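Local structure of nitrogen regulatory protein P-II (Thiomonas intermedia, 5DS7) at residues 14-19 with 62-67; 7-12 with 69-74. The protein binds AMP and ADP and probably acts as a nucleotide-responsive regulator of enzymes. One frame throughout, in Å; residues are numbered along the deposited sequence.

How the interactions relate
Strand 7-17 comes first in the chain, and its residues 7-12 pair with 69-74 far later in the chain, so interaction 2 closes the longer loop. Interaction 1 is nested inside it: residues 14-19, at the far end of the strand and just past it, meet 62-67, enclosing helix 21-31, strand 36-39 and the hairpin of 43-45 and 50-52. Both contacts therefore belong to one antiparallel pairing of strands 7-17 and 63-70, the middle of the sheet, with centres about 20 Å apart. They meet where Ile67 CG2 lies 3.7 Å from Lys11 CD. Each end has its own AMP: ribose at interaction 1, adenine at interaction 2.

Interaction 1 of 2, residues 14-19 with 62-67; sequences IILEGA and ALIMII. With AMP (adenosine monophosphate), chain G.
Ile14 and Ile66 are joined by two backbone bonds: Ile66 N donates to Ile14 O at 2.7 Å, and Ile14 N donates to Ile66 O. Leu16 and Ile64 repeat the exchange, with Ile64 N 2.9 Å from Leu16 O. Past the strand end, Gly18 N reaches Ala62 O through a weak, bent bond. Ile15 and Met65 form the non-hydrogen-bonded pair in between. Met65 CA approaches Ile14 O at 3.2 Å and Ile15 CA makes the like approach to Ile64 O, so each of these oxygens receives a CA-H as well as an N-H.

These are the two central strands of the ferredoxin-like fold of P-II proteins, and the face with Ile14, Leu16, Ile64 and Ile66 is covered by helices 21-31 and 75-88. On it, Leu16 CG is tucked between its own N and carbonyl carbon (chi1 76°). Ile64 CG1 takes the same position, and the two chains lie side by side with Leu16 CD2 3.6 Å from Ile64 CG1.

On the other face, Ile15 CG1 lies across Met65, 3.9 Å from Met65 CB, while Ile15 CG2 is 3.8 Å from O2' of AMP. Leu63 forks: its CD2 presses on the carbonyl carbon of Leu16, and its CD1 lies 3.4 Å from the same O2' of AMP. An alanine at Ile15 lacks CG1 and CG2, and would probably leave a gap beside Met65 CB and bare the ribose 2'-hydroxyl on that side. The same AMP is hydrogen-bonded by His48 and, from the second subunit, by Thr37 and Lys105.

Interaction 2 of 2, residues 7-12 with 69-74; sequences YPLKKL and AVPEEL. With AMP (adenosine monophosphate), chain E.
Lys10 O receives Val70 N at 2.7 Å, the shortest bond of the contact. Ala69 CA adds a CA-H contact to the same oxygen, Lys10 O, at 3.2 Å. In return Lys10 N donates to Val70 O at 2.8 Å, which completes an antiparallel hydrogen-bonded pair. Leu9 CB and Lys10 CB both rest against Val70 O, and Leu9 CD2 reaches on to Pro71 CA at 3.7 Å.

The long side chain of Lys10 carries most of the remaining contact. A bend at chi2 (-78°) lays it alongside the extended Glu72, the two pointing the same way, with Lys10 CG 3.7 Å from Glu72 CA and Lys10 CE beside the carboxylate carbon. Lys10 NZ stops 4.2 Å from Glu72 OE2, beyond a salt bridge, and is paired with Asp97 instead; the nearby carboxylate may still add some attraction.

Ala69 works through its backbone. Ala69 N donates to N1 of AMP at 3.0 Å with 170° at the hydrogen, and Ala69 O accepts N6 of AMP at 3.1 Å, so this strand recognises adenine through N1 and N6 in a nucleotide site shared with the third subunit. Lys11, the non-hydrogen-bonded partner of Ala69, whose side chain lies on the same face, sends NZ to Glu13 of its own chain and to Glu13 and His96 of the third subunit.

Across the sheet, Leu9 and Lys11 bond through their backbones to strand 92-100. Val70 and Lys10 touch Val75 and Leu12 rests on Leu78, both of helix 75-88, into which the chain runs after the turn at Pro71.

Interaction 1 of 2, residues 14-19 with 62-67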
loop_
_atom_site.group_PDB
_atom_site.type_symbol
_atom_site.label_atom_id
_atom_site.label_comp_id
_atom_site.label_asym_id
_atom_site.label_seq_id
_atom_site.Cartn_x
_atom_site.Cartn_y
_atom_site.Cartn_z
ATOM N N ILE B 14 2.052 8.418 1.266
ATOM C CA ILE B 14 2.776 9.617 0.861
ATOM C C ILE B 14 4.097 9.210 0.249
ATOM O O ILE B 14 4.916 8.581 0.909
ATOM C CB ILE B 14 3.018 10.552 2.044
ATOM C CG1 ILE B 14 1.703 10.750 2.808
ATOM C CG2 ILE B 14 3.649 11.876 1.567
ATOM C CD1 ILE B 14 1.886 11.058 4.287
ATOM N N ILE B 15 4.284 9.544 -1.025
ATOM C CA ILE B 15 5.460 9.112 -1.765
ATOM C C ILE B 15 6.291 10.325 -2.103
ATOM O O ILE B 15 5.777 11.257 -2.708
ATOM C CB ILE B 15 5.035 8.349 -3.033
ATOM C CG1 ILE B 15 4.185 7.136 -2.630
ATOM C CG2 ILE B 15 6.238 7.920 -3.854
ATOM C CD1 ILE B 15 3.449 6.511 -3.792
ATOM N N LEU B 16 7.553 10.341 -1.678
ATOM C CA LEU B 16 8.430 11.481 -1.929
ATOM C C LEU B 16 9.901 11.073 -1.758
ATOM O O LEU B 16 10.193 9.976 -1.284
ATOM C CB LEU B 16 8.075 12.648 -0.998
ATOM C CG LEU B 16 8.527 12.553 0.460
ATOM C CD1 LEU B 16 7.952 13.715 1.244
ATOM C CD2 LEU B 16 8.137 11.222 1.100
ATOM N N GLU B 17 10.816 11.935 -2.183
ATOM C CA GLU B 17 12.247 11.648 -2.073
ATOM C C GLU B 17 12.669 11.563 -0.609
ATOM O O GLU B 17 12.209 12.346 0.226
ATOM C CB GLU B 17 13.061 12.722 -2.811
ATOM C CG GLU B 17 12.868 12.730 -4.322
ATOM C CD GLU B 17 13.298 14.064 -4.965
ATOM O OE1 GLU B 17 12.585 15.072 -4.773
ATOM O OE2 GLU B 17 14.343 14.101 -5.637
ATOM N N GLY B 18 13.543 10.611 -0.302
ATOM C CA GLY B 18 13.951 10.329 1.060
ATOM C C GLY B 18 14.612 11.473 1.802
ATOM O O GLY B 18 14.599 11.489 3.034
ATOM N N ALA B 19 15.185 12.428 1.069
ATOM C CA ALA B 19 15.839 13.580 1.705
ATOM C C ALA B 19 14.847 14.451 2.449
ATOM O O ALA B 19 15.204 15.124 3.426
ATOM C CB ALA B 19 16.585 14.393 0.678
ATOM N N ALA B 62 16.845 7.837 -1.653
ATOM C CA ALA B 62 15.901 7.188 -2.561
ATOM C C ALA B 62 14.465 7.532 -2.179
ATOM O O ALA B 62 14.200 7.893 -1.035
ATOM C CB ALA B 62 16.096 5.687 -2.546
ATOM N N LEU B 63 13.548 7.385 -3.126
ATOM C CA LEU B 63 12.123 7.510 -2.853
ATOM C C LEU B 63 11.647 6.638 -1.689
ATOM O O LEU B 63 12.083 5.494 -1.542
ATOM C CB LEU B 63 11.291 7.142 -4.086
ATOM C CG LEU B 63 11.034 8.142 -5.205
ATOM C CD1 LEU B 63 10.048 7.517 -6.168
ATOM C CD2 LEU B 63 10.553 9.506 -4.704
ATOM N N ILE B 64 10.708 7.168 -0.906
ATOM C CA ILE B 64 10.066 6.403 0.163
ATOM C C ILE B 64 8.545 6.547 0.080
ATOM O O ILE B 64 8.033 7.441 -0.584
ATOM C CB ILE B 64 10.557 6.846 1.572
ATOM C CG1 ILE B 64 10.110 8.277 1.876
ATOM C CG2 ILE B 64 12.072 6.739 1.673
ATOM C CD1 ILE B 64 10.432 8.735 3.302
ATOM N N MET B 65 7.844 5.686 0.783
ATOM C CA MET B 65 6.422 5.809 0.868
ATOM C C MET B 65 6.089 5.743 2.344
ATOM O O MET B 65 6.349 4.751 2.993
ATOM C CB MET B 65 5.682 4.725 0.083
ATOM C CG MET B 65 4.205 4.595 0.424
ATOM S SD MET B 65 3.205 3.511 -0.620
ATOM C CE MET B 65 3.936 1.918 -0.322
ATOM N N ILE B 66 5.518 6.810 2.866
ATOM C CA ILE B 66 5.054 6.834 4.245
ATOM C C ILE B 66 3.569 6.470 4.311
ATOM O O ILE B 66 2.709 7.116 3.684
ATOM C CB ILE B 66 5.299 8.223 4.886
ATOM C CG1 ILE B 66 6.791 8.561 4.863
ATOM C CG2 ILE B 66 4.750 8.280 6.314
ATOM C CD1 ILE B 66 7.066 10.060 5.075
ATOM N N ILE B 67 3.278 5.412 5.053
ATOM C CA ILE B 67 1.904 4.984 5.304
ATOM C C ILE B 67 1.470 5.465 6.672
ATOM O O ILE B 67 2.143 5.186 7.680
ATOM C CB ILE B 67 1.780 3.456 5.246
ATOM C CG1 ILE B 67 2.328 2.943 3.906
ATOM C CG2 ILE B 67 0.352 3.024 5.478
ATOM C CD1 ILE B 67 2.782 1.470 3.960
HETATM P P AMP G . 6.310 13.438 -9.785
HETATM O O1P AMP G . 5.962 14.337 -8.625
HETATM O O2P AMP G . 5.296 13.453 -10.901
HETATM O O3P AMP G . 7.765 13.504 -10.158
HETATM O "O5'" AMP G . 6.181 11.990 -9.143
HETATM C "C5'" AMP G . 7.208 11.498 -8.300
HETATM C "C4'" AMP G . 6.954 10.075 -7.878
HETATM O "O4'" AMP G . 5.591 9.910 -7.417
HETATM C "C3'" AMP G . 7.097 9.051 -8.983
HETATM O "O3'" AMP G . 8.451 8.706 -9.202
HETATM C "C2'" AMP G . 6.256 7.893 -8.474
HETATM O "O2'" AMP G . 6.987 7.142 -7.536
HETATM C "C1'" AMP G . 5.122 8.623 -7.754
HETATM N N9 AMP G . 3.936 8.766 -8.621
HETATM C C8 AMP G . 3.669 9.790 -9.460
HETATM N N7 AMP G . 2.503 9.589 -10.126
HETATM C C5 AMP G . 2.027 8.408 -9.727
HETATM C C6 AMP G . 0.846 7.595 -10.042
HETATM N N6 AMP G . -0.060 8.040 -10.941
HETATM N N1 AMP G . 0.711 6.407 -9.415
HETATM C C2 AMP G . 1.613 5.973 -8.515
HETATM N N3 AMP G . 2.712 6.664 -8.178
HETATM C C4 AMP G . 2.965 7.865 -8.742
#

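Interaction 2 of 2, residues 7-12 with 69-74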
loop_
_atom_site.group_PDB
_atom_site.type_symbol
_atom_site.label_atom_id
_atom_site.label_comp_id
_atom_site.label_asym_id
_atom_site.label_seq_id
_atom_site.Cartn_x
_atom_site.Cartn_y
_atom_site.Cartn_z
ATOM N N TYR B 7 -13.919 -0.068 12.953
ATOM C CA TYR B 7 -14.218 1.351 12.917
ATOM C C TYR B 7 -13.542 1.977 11.704
ATOM O O TYR B 7 -12.485 1.493 11.283
ATOM C CB TYR B 7 -13.738 2.018 14.205
ATOM C CG TYR B 7 -14.260 1.390 15.488
ATOM C CD1 TYR B 7 -13.691 0.228 16.011
ATOM C CD2 TYR B 7 -15.303 1.980 16.190
ATOM C CE1 TYR B 7 -14.161 -0.339 17.197
ATOM C CE2 TYR B 7 -15.781 1.425 17.372
ATOM C CZ TYR B 7 -15.210 0.272 17.871
ATOM O OH TYR B 7 -15.689 -0.264 19.041
ATOM N N PRO B 8 -14.150 3.030 11.118
ATOM C CA PRO B 8 -13.547 3.675 9.948
ATOM C C PRO B 8 -12.368 4.554 10.321
ATOM O O PRO B 8 -12.338 5.120 11.396
ATOM C CB PRO B 8 -14.688 4.525 9.386
ATOM C CG PRO B 8 -15.542 4.785 10.543
ATOM C CD PRO B 8 -15.484 3.582 11.405
ATOM N N LEU B 9 -11.340 4.730 9.571
ATOM C CA LEU B 9 -10.297 5.735 9.488
ATOM C C LEU B 9 -9.977 5.888 8.009
ATOM O O LEU B 9 -10.520 5.153 7.168
ATOM C CB LEU B 9 -9.035 5.331 10.251
ATOM C CG LEU B 9 -8.925 5.138 11.761
ATOM C CD1 LEU B 9 -7.519 4.586 12.087
ATOM C CD2 LEU B 9 -9.202 6.412 12.542
ATOM N N LYS B 10 -8.918 6.832 8.014
ATOM C CA LYS B 10 -8.267 7.079 6.734
ATOM C C LYS B 10 -6.828 6.548 6.765
ATOM O O LYS B 10 -6.206 6.435 7.816
ATOM C CB LYS B 10 -8.282 8.563 6.413
ATOM C CG LYS B 10 -9.671 9.158 6.331
ATOM C CD LYS B 10 -10.340 8.823 5.016
ATOM C CE LYS B 10 -11.847 9.007 5.135
ATOM N NZ LYS B 10 -12.526 8.969 3.827
ATOM N N LYS B 11 -6.296 6.215 5.609
ATOM C CA LYS B 11 -4.914 5.810 5.539
ATOM C C LYS B 11 -4.272 6.599 4.398
ATOM O O LYS B 11 -4.743 6.568 3.263
ATOM C CB LYS B 11 -4.792 4.303 5.329
ATOM C CG LYS B 11 -3.361 3.764 5.466
ATOM C CD LYS B 11 -3.197 2.412 4.788
ATOM C CE LYS B 11 -3.006 2.586 3.301
ATOM N NZ LYS B 11 -2.645 1.302 2.636
ATOM N N LEU B 12 -3.222 7.346 4.711
ATOM C CA LEU B 12 -2.493 8.061 3.672
ATOM C C LEU B 12 -1.312 7.260 3.162
ATOM O O LEU B 12 -0.639 6.596 3.948
ATOM C CB LEU B 12 -1.992 9.389 4.206
ATOM C CG LEU B 12 -3.011 10.320 4.853
ATOM C CD1 LEU B 12 -2.275 11.561 5.260
ATOM C CD2 LEU B 12 -4.075 10.661 3.862
ATOM N N ALA B 69 -2.066 5.705 9.014
ATOM C CA ALA B 69 -3.480 5.637 9.349
ATOM C C ALA B 69 -3.832 6.799 10.270
ATOM O O ALA B 69 -3.195 7.000 11.302
ATOM C CB ALA B 69 -3.820 4.310 10.004
ATOM N N VAL B 70 -4.841 7.568 9.877
ATOM C CA VAL B 70 -5.222 8.777 10.599
ATOM C C VAL B 70 -6.745 8.907 10.666
ATOM O O VAL B 70 -7.446 8.368 9.818
ATOM C CB VAL B 70 -4.636 10.046 9.941
ATOM C CG1 VAL B 70 -3.122 9.909 9.719
ATOM C CG2 VAL B 70 -5.364 10.353 8.631
ATOM N N PRO B 71 -7.259 9.592 11.707
ATOM C CA PRO B 71 -8.678 9.961 11.746
ATOM C C PRO B 71 -8.989 10.928 10.623
ATOM O O PRO B 71 -8.118 11.714 10.257
ATOM C CB PRO B 71 -8.845 10.618 13.125
ATOM C CG PRO B 71 -7.472 10.921 13.591
ATOM C CD PRO B 71 -6.568 9.915 12.965
ATOM N N GLU B 72 -10.199 10.871 10.078
ATOM C CA GLU B 72 -10.538 11.670 8.901
ATOM C C GLU B 72 -10.387 13.171 9.156
ATOM O O GLU B 72 -10.183 13.940 8.224
ATOM C CB GLU B 72 -11.964 11.362 8.425
ATOM C CG GLU B 72 -12.420 12.246 7.265
ATOM C CD GLU B 72 -13.824 11.912 6.783
ATOM O OE1 GLU B 72 -14.561 11.240 7.534
ATOM O OE2 GLU B 72 -14.180 12.313 5.647
ATOM N N GLU B 73 -10.482 13.577 10.418
ATOM C CA GLU B 73 -10.330 14.987 10.797
ATOM C C GLU B 73 -8.928 15.542 10.549
ATOM O O GLU B 73 -8.741 16.760 10.525
ATOM C CB GLU B 73 -10.665 15.196 12.277
ATOM C CG GLU B 73 -12.078 14.826 12.675
ATOM C CD GLU B 73 -12.244 13.342 12.935
ATOM O OE1 GLU B 73 -11.225 12.620 12.958
ATOM O OE2 GLU B 73 -13.402 12.898 13.119
ATOM N N LEU B 74 -7.935 14.673 10.405
ATOM C CA LEU B 74 -6.569 15.154 10.216
ATOM C C LEU B 74 -6.170 15.203 8.747
ATOM O O LEU B 74 -5.081 15.673 8.419
ATOM C CB LEU B 74 -5.561 14.286 10.982
ATOM C CG LEU B 74 -5.687 14.098 12.493
ATOM C CD1 LEU B 74 -4.413 13.456 13.064
ATOM C CD2 LEU B 74 -5.996 15.418 13.205
HETATM P P AMP E . 2.837 -0.066 17.954
HETATM O O1P AMP E . 2.155 1.211 18.359
HETATM O O2P AMP E . 4.094 -0.356 18.735
HETATM O O3P AMP E . 1.942 -1.278 17.763
HETATM O "O5'" AMP E . 3.385 0.208 16.490
HETATM C "C5'" AMP E . 4.150 -0.786 15.817
HETATM C "C4'" AMP E . 4.371 -0.433 14.368
HETATM O "O4'" AMP E . 3.101 -0.396 13.667
HETATM C "C3'" AMP E . 4.976 0.936 14.113
HETATM O "O3'" AMP E . 6.382 0.944 14.263
HETATM C "C2'" AMP E . 4.510 1.252 12.698
HETATM O "O2'" AMP E . 5.345 0.624 11.748
HETATM C "C1'" AMP E . 3.131 0.599 12.666
HETATM N N9 AMP E . 2.079 1.599 12.945
HETATM C C8 AMP E . 1.616 1.950 14.150
HETATM N N7 AMP E . 0.695 2.929 14.044
HETATM C C5 AMP E . 0.570 3.226 12.746
HETATM C C6 AMP E . -0.215 4.176 11.944
HETATM N N6 AMP E . -1.088 5.023 12.513
HETATM N N1 AMP E . -0.033 4.176 10.615
HETATM C C2 AMP E . 0.839 3.337 10.023
HETATM N N3 AMP E . 1.595 2.459 10.683
HETATM C C4 AMP E . 1.492 2.354 12.030
#